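Local coordinates for ASCH domain-containing protein (Pyrococcus horikoshii, PDB 2Z0T) that is of unknown function but, as a member of the PUA-like ASCH family, probably binds RNA, at residues Glu4-Gln8 against Ile22-Leu26. Sequence-based numbering, arbitrary orientation.
Sequences EMGLQ and IEGRL
With CG anti to its carbonyl carbon (chi1 -65°) and a bend at chi2, Arg25 extends from strand 22-26 to Met5 and Gly6, while Glu23, bent at its own chi2 (59°), brings its carboxylate back beside the guanidinium. The setting is the PUA-like ASCH fold, whose curved mixed sheet has strands 2-5 and 22-26 as its outermost members; Met5 pairs with strand 39-42 and Arg25 with Val101 of strand 100-107. The contact illustrates how a buried arginine can tie one edge strand to the loop that follows the other, with no backbone pairing between them. NH2 of Arg25 donates to Gly6 O at 2.5 Å, a short bond that is almost linear and lies in the guanidinium plane. On the strand's own side, NE and NH2 grip Glu23 side-on, both on OE2, which takes NE at 2.7 Å on its anti lone pair and NH2 on the same side but 35° out of the carboxylate plane; OE1 forms a second salt bridge, to Lys20 NZ. These bonds fix the rotation of the guanidinium, and Met5 covers one face, SD sitting over its centre. A methionine in place of Arg25 would probably leave the carbonyl of Gly6 without this donor and Glu23 OE2 without its two N-H partners. Phe42 touches Met5, Leu7 and Arg25 alike. Leu7 lies at the edge of the ion pair, its CD1 methyl 3.6 Å from Glu23 OE2 and 3.8 Å from Arg25 NH2.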
loop_
_atom_site.group_PDB
_atom_site.type_symbol
_atom_site.label_atom_id
_atom_site.label_comp_id
_atom_site.label_asym_id
_atom_site.label_seq_id
_atom_site.Cartn_x
_atom_site.Cartn_y
_atom_site.Cartn_z
ATOM N N GLU A 4 -9.130 8.385 -4.536
ATOM C CA GLU A 4 -9.341 8.595 -3.111
ATOM C C GLU A 4 -9.423 7.263 -2.387
ATOM O O GLU A 4 -10.087 6.339 -2.850
ATOM C CB GLU A 4 -10.645 9.352 -2.863
ATOM C CG GLU A 4 -10.697 10.753 -3.419
ATOM C CD GLU A 4 -12.048 11.400 -3.183
ATOM O OE1 GLU A 4 -12.478 11.460 -2.011
ATOM O OE2 GLU A 4 -12.677 11.845 -4.165
ATOM N N MET A 5 -8.736 7.159 -1.258
ATOM C CA MET A 5 -8.800 5.950 -0.458
ATOM C C MET A 5 -8.406 6.238 0.982
ATOM O O MET A 5 -7.668 7.187 1.267
ATOM C CB MET A 5 -7.953 4.813 -1.072
ATOM C CG MET A 5 -6.496 5.100 -1.376
ATOM S SD MET A 5 -5.713 3.690 -2.269
ATOM C CE MET A 5 -5.932 4.174 -3.965
ATOM N N GLY A 6 -8.943 5.437 1.892
ATOM C CA GLY A 6 -8.657 5.627 3.299
ATOM C C GLY A 6 -7.271 5.154 3.678
ATOM O O GLY A 6 -6.666 4.337 2.982
ATOM N N LEU A 7 -6.764 5.681 4.783
ATOM C CA LEU A 7 -5.449 5.305 5.278
ATOM C C LEU A 7 -5.380 5.575 6.773
ATOM O O LEU A 7 -5.732 6.663 7.231
ATOM C CB LEU A 7 -4.360 6.102 4.561
ATOM C CG LEU A 7 -2.925 5.690 4.895
ATOM C CD1 LEU A 7 -2.656 4.283 4.357
ATOM C CD2 LEU A 7 -1.949 6.690 4.287
ATOM N N GLN A 8 -4.935 4.580 7.534
ATOM C CA GLN A 8 -4.821 4.734 8.978
ATOM C C GLN A 8 -3.822 5.827 9.332
ATOM O O GLN A 8 -2.823 6.028 8.642
ATOM C CB GLN A 8 -4.412 3.408 9.626
ATOM C CG GLN A 8 -5.521 2.371 9.608
ATOM C CD GLN A 8 -5.187 1.130 10.415
ATOM O OE1 GLN A 8 -6.043 0.272 10.634
ATOM N NE2 GLN A 8 -3.937 1.024 10.858
ATOM N N ILE A 22 5.956 2.585 0.215
ATOM C CA ILE A 22 5.081 1.685 -0.519
ATOM C C ILE A 22 3.746 1.524 0.195
ATOM O O ILE A 22 3.704 1.417 1.421
ATOM C CB ILE A 22 5.711 0.273 -0.626
ATOM C CG1 ILE A 22 7.092 0.356 -1.281
ATOM C CG2 ILE A 22 4.779 -0.664 -1.395
ATOM C CD1 ILE A 22 7.075 0.876 -2.710
ATOM N N GLU A 23 2.658 1.512 -0.569
ATOM C CA GLU A 23 1.344 1.294 0.014
ATOM C C GLU A 23 0.832 -0.015 -0.571
ATOM O O GLU A 23 0.670 -0.140 -1.785
ATOM C CB GLU A 23 0.371 2.422 -0.328
ATOM C CG GLU A 23 -1.088 2.128 0.069
ATOM C CD GLU A 23 -1.279 1.869 1.563
ATOM O OE1 GLU A 23 -0.294 1.956 2.325
ATOM O OE2 GLU A 23 -2.422 1.578 1.977
ATOM N N GLY A 24 0.602 -0.991 0.299
ATOM C CA GLY A 24 0.106 -2.278 -0.149
ATOM C C GLY A 24 -1.406 -2.311 -0.068
ATOM O O GLY A 24 -1.986 -1.844 0.911
ATOM N N ARG A 25 -2.036 -2.862 -1.099
ATOM C CA ARG A 25 -3.489 -2.959 -1.181
ATOM C C ARG A 25 -3.864 -4.224 -1.934
ATOM O O ARG A 25 -3.012 -4.866 -2.549
ATOM C CB ARG A 25 -4.050 -1.773 -1.972
ATOM C CG ARG A 25 -3.859 -0.427 -1.324
ATOM C CD ARG A 25 -4.992 -0.119 -0.376
ATOM N NE ARG A 25 -4.632 0.984 0.502
ATOM C CZ ARG A 25 -5.505 1.802 1.074
ATOM N NH1 ARG A 25 -6.806 1.650 0.858
ATOM N NH2 ARG A 25 -5.068 2.774 1.861
ATOM N N LEU A 26 -5.141 -4.584 -1.882
ATOM C CA LEU A 26 -5.610 -5.726 -2.649
ATOM C C LEU A 26 -5.638 -5.177 -4.066
ATOM O O LEU A 26 -6.018 -4.022 -4.276
ATOM C CB LEU A 26 -7.032 -6.121 -2.248
ATOM C CG LEU A 26 -7.209 -7.010 -1.020
ATOM C CD1 LEU A 26 -8.693 -7.166 -0.719
ATOM C CD2 LEU A 26 -6.565 -8.364 -1.278
#